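Local coordinates for protein immunomodulatory active chitinase (Trichuris suis, PDB 6G9C) that probably binds and hydrolyses chitin as a family 18 glycoside hydrolase, and shows immunomodulatory properties in inflammatory lung disease, at residues 208-213 with 262-267; 214-220 with 267-273; 228-232 with 288-293. All coordinates share one frame; numbering follows the deposited sequence.

Contact 1: 208-213 with 262-267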
ATOM      1  N   LEU A 208     -25.110  -9.075  18.254  1.00 34.63           N
ATOM      2  CA  LEU A 208     -24.307  -8.328  17.289  1.00 38.32           C
ATOM      3  C   LEU A 208     -23.033  -7.770  17.914  1.00 37.87           C
ATOM      4  O   LEU A 208     -22.009  -7.663  17.228  1.00 35.92           O
ATOM      5  CB  LEU A 208     -25.128  -7.190  16.689  1.00 36.69           C
ATOM      6  CG  LEU A 208     -26.240  -7.612  15.736  1.00 40.72           C
ATOM      7  CD1 LEU A 208     -27.126  -6.402  15.459  1.00 36.88           C
ATOM      8  CD2 LEU A 208     -25.665  -8.201  14.450  1.00 34.15           C
ATOM      9  N   ALA A 209     -23.075  -7.410  19.201  1.00 35.24           N
ATOM     10  CA  ALA A 209     -21.873  -6.907  19.865  1.00 39.22           C
ATOM     11  C   ALA A 209     -20.743  -7.928  19.817  1.00 38.54           C
ATOM     12  O   ALA A 209     -19.565  -7.556  19.796  1.00 39.56           O
ATOM     13  CB  ALA A 209     -22.181  -6.552  21.320  1.00 41.18           C
ATOM     14  N   LYS A 210     -21.085  -9.212  19.797  1.00 44.16           N
ATOM     15  CA  LYS A 210     -20.073 -10.254  19.814  1.00 42.26           C
ATOM     16  C   LYS A 210     -19.369 -10.399  18.472  1.00 38.66           C
ATOM     17  O   LYS A 210     -18.244 -10.904  18.438  1.00 42.22           O
ATOM     18  CB  LYS A 210     -20.710 -11.582  20.239  1.00 38.23           C
ATOM     19  CG  LYS A 210     -21.301 -11.565  21.655  1.00 38.75           C
ATOM     20  CD  LYS A 210     -21.762 -12.942  22.113  1.00 46.38           C
ATOM     21  CE  LYS A 210     -22.491 -12.850  23.456  1.00 54.05           C
ATOM     22  NZ  LYS A 210     -22.340 -14.087  24.282  1.00 64.79           N
ATOM     23  N   VAL A 211     -19.982  -9.956  17.374  1.00 32.76           N
ATOM     24  CA  VAL A 211     -19.414 -10.198  16.052  1.00 31.99           C
ATOM     25  C   VAL A 211     -18.992  -8.933  15.316  1.00 37.12           C
ATOM     26  O   VAL A 211     -18.136  -9.026  14.421  1.00 33.73           O
ATOM     27  CB  VAL A 211     -20.369 -11.032  15.168  1.00 32.96           C
ATOM     28  CG1 VAL A 211     -20.641 -12.402  15.814  1.00 38.64           C
ATOM     29  CG2 VAL A 211     -21.656 -10.292  14.915  1.00 35.62           C
ATOM     30  N   LEU A 212     -19.547  -7.761  15.619  1.00 32.99           N
ATOM     31  CA  LEU A 212     -19.106  -6.528  14.983  1.00 31.77           C
ATOM     32  C   LEU A 212     -17.972  -5.899  15.780  1.00 28.93           C
ATOM     33  O   LEU A 212     -18.020  -5.839  17.012  1.00 34.19           O
ATOM     34  CB  LEU A 212     -20.259  -5.530  14.861  1.00 30.10           C
ATOM     35  CG  LEU A 212     -21.414  -5.976  13.962  1.00 34.55           C
ATOM     36  CD1 LEU A 212     -22.700  -5.195  14.263  1.00 31.12           C
ATOM     37  CD2 LEU A 212     -21.012  -5.863  12.495  1.00 34.33           C
ATOM     38  N   ASP A 213     -16.951  -5.420  15.069  1.00 30.86           N
ATOM     39  CA  ASP A 213     -15.869  -4.713  15.746  1.00 33.19           C
ATOM     40  C   ASP A 213     -16.389  -3.446  16.428  1.00 31.90           C
ATOM     41  O   ASP A 213     -16.053  -3.167  17.587  1.00 33.35           O
ATOM     42  CB  ASP A 213     -14.757  -4.397  14.746  1.00 33.00           C
ATOM     43  CG  ASP A 213     -14.026  -5.657  14.284  1.00 35.13           C
ATOM     44  OD1 ASP A 213     -13.631  -6.465  15.148  1.00 40.09           O
ATOM     45  OD2 ASP A 213     -13.871  -5.850  13.062  1.00 37.11           O
ATOM     46  N   GLY A 262     -27.408  -3.369  25.267  1.00 50.45           N
ATOM     47  CA  GLY A 262     -26.380  -4.373  25.457  1.00 41.97           C
ATOM     48  C   GLY A 262     -25.132  -4.207  24.617  1.00 44.71           C
ATOM     49  O   GLY A 262     -24.286  -5.104  24.600  1.00 42.00           O
ATOM     50  N   MET A 263     -24.989  -3.072  23.926  1.00 45.48           N
ATOM     51  CA  MET A 263     -23.782  -2.804  23.156  1.00 37.80           C
ATOM     52  C   MET A 263     -22.780  -2.065  24.031  1.00 41.41           C
ATOM     53  O   MET A 263     -23.082  -0.955  24.494  1.00 42.29           O
ATOM     54  CB  MET A 263     -24.097  -1.988  21.912  1.00 36.11           C
ATOM     55  CG  MET A 263     -22.884  -1.700  21.015  1.00 38.07           C
ATOM     56  SD  MET A 263     -22.206  -3.191  20.243  1.00 37.73           S
ATOM     57  CE  MET A 263     -23.525  -3.617  19.104  1.00 34.87           C
ATOM     58  N   PRO A 264     -21.606  -2.638  24.302  1.00 45.35           N
ATOM     59  CA  PRO A 264     -20.619  -1.943  25.141  1.00 45.45           C
ATOM     60  C   PRO A 264     -20.255  -0.571  24.573  1.00 40.82           C
ATOM     61  O   PRO A 264     -20.140  -0.383  23.357  1.00 38.48           O
ATOM     62  CB  PRO A 264     -19.420  -2.899  25.141  1.00 44.05           C
ATOM     63  CG  PRO A 264     -20.022  -4.270  24.850  1.00 39.68           C
ATOM     64  CD  PRO A 264     -21.169  -3.992  23.915  1.00 41.23           C
ATOM     65  N   LYS A 265     -20.095   0.399  25.479  1.00 41.58           N
ATOM     66  CA  LYS A 265     -19.907   1.793  25.073  1.00 37.71           C
ATOM     67  C   LYS A 265     -18.701   1.969  24.155  1.00 35.46           C
ATOM     68  O   LYS A 265     -18.712   2.842  23.277  1.00 36.02           O
ATOM     69  CB  LYS A 265     -19.738   2.681  26.308  1.00 42.50           C
ATOM     70  CG  LYS A 265     -21.015   3.073  27.034  1.00 49.07           C
ATOM     71  CD  LYS A 265     -20.688   4.157  28.062  1.00 56.11           C
ATOM     72  CE  LYS A 265     -21.888   4.554  28.897  1.00 68.08           C
ATOM     73  NZ  LYS A 265     -22.755   5.535  28.195  1.00 71.44           N
ATOM     74  N   LYS A 266     -17.651   1.165  24.343  1.00 41.77           N
ATOM     75  CA  LYS A 266     -16.462   1.329  23.514  1.00 40.66           C
ATOM     76  C   LYS A 266     -16.671   0.827  22.093  1.00 39.67           C
ATOM     77  O   LYS A 266     -15.816   1.078  21.230  1.00 35.15           O
ATOM     78  CB  LYS A 266     -15.263   0.629  24.161  1.00 42.32           C
ATOM     79  CG  LYS A 266     -14.825   1.264  25.490  1.00 57.32           C
ATOM     80  CD  LYS A 266     -14.800   2.804  25.434  1.00 61.88           C
ATOM     81  CE  LYS A 266     -13.548   3.341  24.741  1.00 69.37           C
ATOM     82  NZ  LYS A 266     -13.401   4.822  24.880  1.00 71.49           N
ATOM     83  N   GLN A 267     -17.793   0.157  21.829  1.00 33.27           N
ATOM     84  CA  GLN A 267     -18.184  -0.244  20.486  1.00 31.72           C
ATOM     85  C   GLN A 267     -19.194   0.705  19.847  1.00 33.30           C
ATOM     86  O   GLN A 267     -19.568   0.501  18.688  1.00 33.97           O
ATOM     87  CB  GLN A 267     -18.753  -1.675  20.514  1.00 30.59           C
ATOM     88  CG  GLN A 267     -17.662  -2.740  20.665  1.00 30.05           C
ATOM     89  CD  GLN A 267     -18.222  -4.148  20.822  1.00 36.91           C
ATOM     90  OE1 GLN A 267     -18.430  -4.627  21.937  1.00 41.58           O
ATOM     91  NE2 GLN A 267     -18.453  -4.822  19.701  1.00 38.95           N
TER
HETATM   92  O   HOH W   1     -18.541  -7.053  22.901  1.00 44.78           O
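At the rim of the TIM barrel where helices hand the chain back to strands, Ala-209 near the end of helix 205-211 meets Met-263, Pro-264 and Gln-267 in the turn between helix 251-261 and strand 268-281. The contact illustrates how a side-chain amide can serve a backbone carbonyl near the end of a helix. With its chain extended beyond CG, Gln-267 spans the gap and NE2 donates to Ala-209 O at 3.0 Å. The bond is almost straight (178° at the hydrogen) and reaches a lone pair of the carbonyl in its own plane, while the acceptor also lies in the plane of the amide. The other end of that amide is held too: a water donates to Gln-267 OE1 at 2.6 Å and, weakly, to Ala-209 O, which fixes the rotation of the group. Nearer the start of the turn, Met-263 sends CG opposite the backbone N (chi1 -178°) and then bends twice, bringing SD to 3.5 Å from Ala-209 CB. Pro-264 CD lies 3.8 Å from Ala-209 CB. Before them, Gly-262 ends helix 251-261 in a Schellman motif. Around this seam, Met-263 also packs on Trp-258 of helix 251-261 and Leu-208 on helix 160-181, while Asp-213 forms a salt bridge with Arg-185 and accepts from Phe-188 N, which ties 208-213, through Phe-188, to strand 187-193.

Contact 2: 214-220 with 267-273. With EDO (1,2-ethanediol), chain E.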
ATOM      1  N   PHE A 214     -17.213  -2.669  15.730  1.00 26.86           N
ATOM      2  CA  PHE A 214     -17.941  -1.572  16.368  1.00 30.57           C
ATOM      3  C   PHE A 214     -19.092  -1.179  15.451  1.00 27.78           C
ATOM      4  O   PHE A 214     -19.201  -1.680  14.333  1.00 28.20           O
ATOM      5  CB  PHE A 214     -17.027  -0.368  16.698  1.00 30.67           C
ATOM      6  CG  PHE A 214     -16.190   0.154  15.541  1.00 28.96           C
ATOM      7  CD1 PHE A 214     -16.752   0.957  14.555  1.00 27.70           C
ATOM      8  CD2 PHE A 214     -14.827  -0.102  15.481  1.00 34.98           C
ATOM      9  CE1 PHE A 214     -15.975   1.478  13.512  1.00 29.83           C
ATOM     10  CE2 PHE A 214     -14.039   0.416  14.443  1.00 30.41           C
ATOM     11  CZ  PHE A 214     -14.617   1.210  13.454  1.00 28.54           C
ATOM     12  N   VAL A 215     -19.967  -0.292  15.940  1.00 30.72           N
ATOM     13  CA  VAL A 215     -21.090   0.202  15.147  1.00 27.38           C
ATOM     14  C   VAL A 215     -20.992   1.716  15.019  1.00 26.31           C
ATOM     15  O   VAL A 215     -20.693   2.421  15.990  1.00 27.66           O
ATOM     16  CB  VAL A 215     -22.463  -0.212  15.718  1.00 28.34           C
ATOM     17  CG1 VAL A 215     -22.631  -1.735  15.601  1.00 29.32           C
ATOM     18  CG2 VAL A 215     -22.660   0.275  17.168  1.00 28.99           C
ATOM     19  N   ASN A 216     -21.226   2.200  13.806  1.00 24.35           N
ATOM     20  CA  ASN A 216     -21.278   3.628  13.492  1.00 22.65           C
ATOM     21  C   ASN A 216     -22.725   4.074  13.709  1.00 26.38           C
ATOM     22  O   ASN A 216     -23.594   3.829  12.869  1.00 26.00           O
ATOM     23  CB  ASN A 216     -20.810   3.869  12.060  1.00 22.47           C
ATOM     24  CG  ASN A 216     -19.289   3.761  11.914  1.00 28.79           C
ATOM     25  OD1 ASN A 216     -18.562   3.847  12.899  1.00 26.86           O
ATOM     26  ND2 ASN A 216     -18.811   3.576  10.682  1.00 27.55           N
ATOM     27  N   LEU A 217     -22.991   4.683  14.860  1.00 22.93           N
ATOM     28  CA  LEU A 217     -24.336   5.139  15.196  1.00 27.05           C
ATOM     29  C   LEU A 217     -24.728   6.331  14.329  1.00 23.99           C
ATOM     30  O   LEU A 217     -24.065   7.379  14.356  1.00 26.15           O
ATOM     31  CB  LEU A 217     -24.407   5.511  16.677  1.00 27.26           C
ATOM     32  CG  LEU A 217     -25.770   6.032  17.131  1.00 32.56           C
ATOM     33  CD1 LEU A 217     -26.847   4.936  17.047  1.00 28.03           C
ATOM     34  CD2 LEU A 217     -25.669   6.587  18.535  1.00 36.99           C
ATOM     35  N   MET A 218     -25.808   6.179  13.566  1.00 25.73           N
ATOM     36  CA  MET A 218     -26.265   7.220  12.647  1.00 28.19           C
ATOM     37  C   MET A 218     -27.212   8.183  13.364  1.00 28.27           C
ATOM     38  O   MET A 218     -28.382   8.321  13.014  1.00 28.49           O
ATOM     39  CB  MET A 218     -26.935   6.595  11.430  1.00 28.84           C
ATOM     40  CG  MET A 218     -25.968   5.805  10.549  1.00 32.32           C
ATOM     41  SD  MET A 218     -26.821   4.864   9.265  1.00 37.43           S
ATOM     42  CE  MET A 218     -27.404   6.179   8.202  1.00 39.47           C
ATOM     43  N   CYS A 219     -26.662   8.875  14.367  1.00 28.69           N
ATOM     44  CA  CYS A 219     -27.448   9.792  15.189  1.00 28.91           C
ATOM     45  C   CYS A 219     -27.481  11.160  14.502  1.00 27.30           C
ATOM     46  O   CYS A 219     -26.900  12.149  14.943  1.00 30.32           O
ATOM     47  CB  CYS A 219     -26.887   9.859  16.605  1.00 29.49           C
ATOM     48  SG  CYS A 219     -25.082   9.980  16.657  1.00 31.13           S
ATOM     49  N   TYR A 220     -28.167  11.169  13.365  1.00 27.46           N
ATOM     50  CA  TYR A 220     -28.434  12.359  12.574  1.00 29.70           C
ATOM     51  C   TYR A 220     -29.610  12.029  11.664  1.00 30.97           C
ATOM     52  O   TYR A 220     -30.156  10.918  11.701  1.00 28.55           O
ATOM     53  CB  TYR A 220     -27.196  12.830  11.791  1.00 27.58           C
ATOM     54  CG  TYR A 220     -26.358  11.733  11.158  1.00 24.40           C
ATOM     55  CD1 TYR A 220     -26.836  10.997  10.071  1.00 27.60           C
ATOM     56  CD2 TYR A 220     -25.081  11.456  11.629  1.00 27.88           C
ATOM     57  CE1 TYR A 220     -26.059   9.989   9.474  1.00 25.97           C
ATOM     58  CE2 TYR A 220     -24.302  10.454  11.052  1.00 27.47           C
ATOM     59  CZ  TYR A 220     -24.793   9.726   9.981  1.00 27.80           C
ATOM     60  OH  TYR A 220     -24.003   8.752   9.412  1.00 26.34           O
ATOM     61  N   GLN A 267     -17.793   0.157  21.829  1.00 33.27           N
ATOM     62  CA  GLN A 267     -18.184  -0.244  20.486  1.00 31.72           C
ATOM     63  C   GLN A 267     -19.194   0.705  19.847  1.00 33.30           C
ATOM     64  O   GLN A 267     -19.568   0.501  18.688  1.00 33.97           O
ATOM     65  CB  GLN A 267     -18.753  -1.675  20.514  1.00 30.59           C
ATOM     66  CG  GLN A 267     -17.662  -2.740  20.665  1.00 30.05           C
ATOM     67  CD  GLN A 267     -18.222  -4.148  20.822  1.00 36.91           C
ATOM     68  OE1 GLN A 267     -18.430  -4.627  21.937  1.00 41.58           O
ATOM     69  NE2 GLN A 267     -18.453  -4.822  19.701  1.00 38.95           N
ATOM     70  N   ILE A 268     -19.643   1.736  20.560  1.00 32.12           N
ATOM     71  CA  ILE A 268     -20.617   2.684  20.028  1.00 29.86           C
ATOM     72  C   ILE A 268     -19.855   3.907  19.536  1.00 32.76           C
ATOM     73  O   ILE A 268     -19.291   4.656  20.342  1.00 31.45           O
ATOM     74  CB  ILE A 268     -21.666   3.078  21.078  1.00 33.69           C
ATOM     75  CG1 ILE A 268     -22.450   1.848  21.550  1.00 31.17           C
ATOM     76  CG2 ILE A 268     -22.601   4.144  20.494  1.00 33.36           C
ATOM     77  CD1 ILE A 268     -23.223   2.064  22.869  1.00 33.67           C
ATOM     78  N   ILE A 269     -19.848   4.123  18.223  1.00 28.66           N
ATOM     79  CA  ILE A 269     -19.139   5.247  17.619  1.00 26.71           C
ATOM     80  C   ILE A 269     -20.162   6.300  17.223  1.00 30.76           C
ATOM     81  O   ILE A 269     -21.086   6.014  16.452  1.00 28.96           O
ATOM     82  CB  ILE A 269     -18.307   4.807  16.403  1.00 24.06           C
ATOM     83  CG1 ILE A 269     -17.530   3.511  16.706  1.00 27.23           C
ATOM     84  CG2 ILE A 269     -17.353   5.946  15.971  1.00 21.42           C
ATOM     85  CD1 ILE A 269     -16.656   3.553  17.971  1.00 29.63           C
ATOM     86  N   ILE A 270     -19.974   7.527  17.709  1.00 30.43           N
ATOM     87  CA  ILE A 270     -20.983   8.579  17.582  1.00 32.50           C
ATOM     88  C   ILE A 270     -20.839   9.280  16.234  1.00 27.65           C
ATOM     89  O   ILE A 270     -19.775   9.824  15.913  1.00 28.70           O
ATOM     90  CB  ILE A 270     -20.866   9.592  18.730  1.00 31.99           C
ATOM     91  CG1 ILE A 270     -20.948   8.878  20.085  1.00 37.04           C
ATOM     92  CG2 ILE A 270     -21.945  10.684  18.586  1.00 31.45           C
ATOM     93  CD1 ILE A 270     -22.235   8.140  20.309  1.00 42.03           C
ATOM     94  N   GLY A 271     -21.927   9.317  15.469  1.00 26.38           N
ATOM     95  CA  GLY A 271     -21.890   9.943  14.157  1.00 25.05           C
ATOM     96  C   GLY A 271     -21.990  11.463  14.240  1.00 29.19           C
ATOM     97  O   GLY A 271     -22.781  12.020  15.002  1.00 27.21           O
ATOM     98  N   LEU A 272     -21.195  12.128  13.408  1.00 24.78           N
ATOM     99  CA  LEU A 272     -21.130  13.595  13.362  1.00 25.93           C
ATOM    100  C   LEU A 272     -21.397  14.045  11.931  1.00 24.69           C
ATOM    101  O   LEU A 272     -20.610  13.704  11.022  1.00 24.72           O
ATOM    102  CB  LEU A 272     -19.769  14.125  13.831  1.00 24.79           C
ATOM    103  CG  LEU A 272     -19.235  13.631  15.175  1.00 30.55           C
ATOM    104  CD1 LEU A 272     -17.822  14.142  15.367  1.00 27.93           C
ATOM    105  CD2 LEU A 272     -20.122  14.081  16.316  1.00 35.84           C
ATOM    106  N   PRO A 273     -22.471  14.786  11.672  1.00 24.61           N
ATOM    107  CA  PRO A 273     -22.734  15.250  10.303  1.00 22.41           C
ATOM    108  C   PRO A 273     -21.940  16.508   9.994  1.00 26.18           C
ATOM    109  O   PRO A 273     -21.855  17.414  10.822  1.00 29.95           O
ATOM    110  CB  PRO A 273     -24.234  15.558  10.322  1.00 24.70           C
ATOM    111  CG  PRO A 273     -24.513  15.928  11.750  1.00 26.57           C
ATOM    112  CD  PRO A 273     -23.561  15.139  12.603  1.00 28.25           C
TER
HETATM  113  C1  EDO E 503     -24.313   5.696   5.236  1.00 43.73           C
HETATM  114  O1  EDO E 503     -25.659   6.194   5.014  1.00 34.76           O
HETATM  115  C2  EDO E 503     -23.849   5.876   6.686  1.00 43.08           C
HETATM  116  O2  EDO E 503     -24.026   7.258   7.086  1.00 38.61           O
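Phe-214 overlaps Ile-269 at one corner of its ring, CD1 lying 3.4 Å from Ile-269 CG1. Its CG sits between the backbone N and the carbonyl carbon (chi1 52°), which swings the ring toward the isoleucine; Tyr-64 packs edge-to-face with that ring. Asn-216 runs alongside Ile-269 on the same face of the two strands, OD1 coming to 3.6 Å from Ile-269 CB while ND2 bonds to Tyr-38 OH. On the other face Leu-217 and Ile-270 point the same way, toward helix 251-261, and Leu-217 CD2 lies 4.2 Å from Ile-270 CD1. The parallel pairing of neighbouring barrel strands is textbook: Val-215 N donates to Gln-267 O at 2.9 Å, Val-215 O accepts from Ile-269 N, and Leu-217 N donates to Ile-269 O at 2.8 Å. Around Met-218 and Cys-219 the chain turns away through two inverse gamma turns. Gly-271, with no side chain, admits the edge of the Tyr-220 ring, whose CE2 is 4.0 Å from Gly-271 CA. Tyr-220 OH shares a hydrogen bond of 2.8 Å with O2 of an ethanediol that also bonds to Glu-153. Three backbone bonds satisfy the amides of Val-215, Leu-217 and Ile-269; Leu-217 and Ile-270 make one face apolar, the other joins Ile-269 to Asn-216. The polar end at Tyr-220 OH and Glu-153, holding a diol probably from the crystallisation liquor, is consistent with the sugar-binding cleft of family 18 barrels.

Contact 3: 228-232 with 288-293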
ATOM      1  N   THR A 228     -43.096  19.125   7.958  1.00 41.52           N
ATOM      2  CA  THR A 228     -43.727  20.397   7.624  1.00 39.96           C
ATOM      3  C   THR A 228     -43.311  21.549   8.543  1.00 37.38           C
ATOM      4  O   THR A 228     -43.930  22.616   8.476  1.00 38.73           O
ATOM      5  CB  THR A 228     -45.256  20.249   7.655  1.00 45.22           C
ATOM      6  OG1 THR A 228     -45.678  19.931   8.989  1.00 42.91           O
ATOM      7  CG2 THR A 228     -45.711  19.129   6.709  1.00 43.43           C
ATOM      8  N   GLN A 229     -42.305  21.358   9.399  1.00 36.51           N
ATOM      9  CA  GLN A 229     -41.788  22.437  10.236  1.00 36.76           C
ATOM     10  C   GLN A 229     -40.302  22.219  10.487  1.00 36.95           C
ATOM     11  O   GLN A 229     -39.796  21.094  10.413  1.00 37.82           O
ATOM     12  CB  GLN A 229     -42.518  22.525  11.573  1.00 46.02           C
ATOM     13  CG  GLN A 229     -42.224  21.358  12.483  1.00 54.32           C
ATOM     14  CD  GLN A 229     -43.266  21.197  13.563  1.00 68.06           C
ATOM     15  OE1 GLN A 229     -44.377  20.734  13.303  1.00 74.63           O
ATOM     16  NE2 GLN A 229     -42.915  21.582  14.786  1.00 70.04           N
ATOM     17  N   THR A 230     -39.611  23.309  10.816  1.00 35.16           N
ATOM     18  CA  THR A 230     -38.166  23.229  11.005  1.00 32.35           C
ATOM     19  C   THR A 230     -37.815  22.468  12.276  1.00 32.36           C
ATOM     20  O   THR A 230     -38.574  22.453  13.249  1.00 34.24           O
ATOM     21  CB  THR A 230     -37.534  24.622  11.076  1.00 28.40           C
ATOM     22  OG1 THR A 230     -38.006  25.295  12.252  1.00 34.06           O
ATOM     23  CG2 THR A 230     -37.871  25.442   9.830  1.00 35.74           C
ATOM     24  N   GLY A 231     -36.629  21.863  12.265  1.00 31.46           N
ATOM     25  CA  GLY A 231     -36.154  21.065  13.381  1.00 29.31           C
ATOM     26  C   GLY A 231     -34.670  20.817  13.222  1.00 29.54           C
ATOM     27  O   GLY A 231     -34.046  21.263  12.255  1.00 32.11           O
ATOM     28  N   ILE A 232     -34.109  20.088  14.187  1.00 30.22           N
ATOM     29  CA  ILE A 232     -32.658  19.956  14.339  1.00 26.83           C
ATOM     30  C   ILE A 232     -32.196  18.639  13.732  1.00 30.40           C
ATOM     31  O   ILE A 232     -32.681  17.564  14.117  1.00 30.40           O
ATOM     32  CB  ILE A 232     -32.247  20.033  15.818  1.00 32.15           C
ATOM     33  CG1 ILE A 232     -32.835  21.286  16.485  1.00 35.59           C
ATOM     34  CG2 ILE A 232     -30.736  20.043  15.929  1.00 26.55           C
ATOM     35  CD1 ILE A 232     -32.362  22.580  15.864  1.00 41.98           C
ATOM     36  N   ASP A 288     -38.095  30.512  14.174  1.00 40.07           N
ATOM     37  CA  ASP A 288     -37.658  29.664  15.277  1.00 41.19           C
ATOM     38  C   ASP A 288     -37.568  28.204  14.836  1.00 36.76           C
ATOM     39  O   ASP A 288     -38.085  27.804  13.790  1.00 34.45           O
ATOM     40  CB  ASP A 288     -38.616  29.773  16.464  1.00 44.44           C
ATOM     41  CG  ASP A 288     -38.508  31.097  17.178  1.00 57.33           C
ATOM     42  OD1 ASP A 288     -37.772  31.978  16.683  1.00 60.24           O
ATOM     43  OD2 ASP A 288     -39.152  31.251  18.238  1.00 65.09           O
ATOM     44  N   ILE A 289     -36.879  27.405  15.657  1.00 30.86           N
ATOM     45  CA  ILE A 289     -37.036  25.959  15.590  1.00 32.53           C
ATOM     46  C   ILE A 289     -38.506  25.630  15.784  1.00 39.31           C
ATOM     47  O   ILE A 289     -39.138  26.099  16.737  1.00 40.41           O
ATOM     48  CB  ILE A 289     -36.165  25.284  16.663  1.00 37.75           C
ATOM     49  CG1 ILE A 289     -34.688  25.635  16.445  1.00 35.05           C
ATOM     50  CG2 ILE A 289     -36.414  23.753  16.687  1.00 39.18           C
ATOM     51  CD1 ILE A 289     -33.807  25.425  17.676  1.00 34.21           C
ATOM     52  N   GLY A 290     -39.062  24.826  14.875  1.00 38.12           N
ATOM     53  CA  GLY A 290     -40.483  24.534  14.879  1.00 38.76           C
ATOM     54  C   GLY A 290     -41.330  25.450  14.023  1.00 43.22           C
ATOM     55  O   GLY A 290     -42.555  25.275  13.984  1.00 40.21           O
ATOM     56  N   ALA A 291     -40.725  26.423  13.341  1.00 40.78           N
ATOM     57  CA  ALA A 291     -41.487  27.319  12.485  1.00 42.55           C
ATOM     58  C   ALA A 291     -42.103  26.542  11.322  1.00 43.81           C
ATOM     59  O   ALA A 291     -41.533  25.556  10.850  1.00 38.52           O
ATOM     60  CB  ALA A 291     -40.594  28.439  11.950  1.00 41.86           C
ATOM     61  N   PRO A 292     -43.272  26.959  10.840  1.00 43.00           N
ATOM     62  CA  PRO A 292     -43.901  26.228   9.733  1.00 38.46           C
ATOM     63  C   PRO A 292     -43.070  26.346   8.464  1.00 44.87           C
ATOM     64  O   PRO A 292     -42.437  27.374   8.203  1.00 39.23           O
ATOM     65  CB  PRO A 292     -45.267  26.911   9.579  1.00 43.93           C
ATOM     66  CG  PRO A 292     -45.077  28.273  10.149  1.00 44.20           C
ATOM     67  CD  PRO A 292     -44.073  28.112  11.275  1.00 43.57           C
ATOM     68  N   ALA A 293     -43.072  25.272   7.680  1.00 42.25           N
ATOM     69  CA  ALA A 293     -42.354  25.221   6.419  1.00 41.77           C
ATOM     70  C   ALA A 293     -43.305  24.799   5.313  1.00 50.47           C
ATOM     71  O   ALA A 293     -44.273  24.071   5.549  1.00 48.22           O
ATOM     72  CB  ALA A 293     -41.188  24.250   6.472  1.00 39.01           C
TER
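Thr-230 presents both its carbonyl and its hydroxyl to Gly-290, in a type II turn running from Asp-288 to Ala-291, and a single N-H is divided between them. Gly-290 N donates to Thr-230 O at 2.9 Å, a bent bond (130° at the hydrogen) whose donor stands well above the carbonyl plane, and makes a second, weak bond of 2.9 Å to Thr-230 OG1. The hydroxyl is brought there because OG1 lies between the backbone N and the carbonyl carbon (chi1 65°). The turn closes on itself as Ala-291 N donates to Asp-288 O at 3.0 Å. The direction of donation is opposite at Thr-230 N, which donates to Ala-291 O at 3.0 Å, a straighter bond (160°) that comes in the carbonyl plane. Gln-229 CA adds a CA-H...O contact of 3.2 Å to Ala-291 O. Pro-292 has no N-H to give, and the next one along the chain takes over, Ala-293 N donating to Thr-228 O at 2.9 Å, again from above the carbonyl plane. Apolar contact follows at the other end, where Ile-232 and Ile-289 meet through their CD1 methyls at 3.7 Å. Trp-341 touches both Thr-230 and Ile-289, and Trp-279 packs on Thr-230 and Ala-293. Segment 288-293 probably belongs to the alpha+beta insertion between the last two barrel strands, and 228-232, from the loop after strand 214-218, docks on it. With donors and acceptors from both segments engaged in turn, two loops without regular strands are joined by backbone chemistry, to which the hydroxyl of Thr-230 adds only a weak second acceptor for Gly-290 N.

In the fold
Read from the N terminus, the first partners arrive in succession: 208-213 at the end of helix 205-211, then the next barrel strand in 214-220, and 228-232 in the loop beyond. Their mates follow in the same order after helix 251-261, so all three contacts cross one another along the chain. Contact 1 closes the excursion through that helix at the bottom of the barrel. Contact 2, its centre about 12 Å from that of contact 1, shares Gln-267 and pairs strand 214-218, before helix 251-261 in the chain, with 268-281, after it. Contact 3, its centre about 25 Å from that of contact 2, joins the loop after strand 214-218 to what is probably the insertion after strand 268-281.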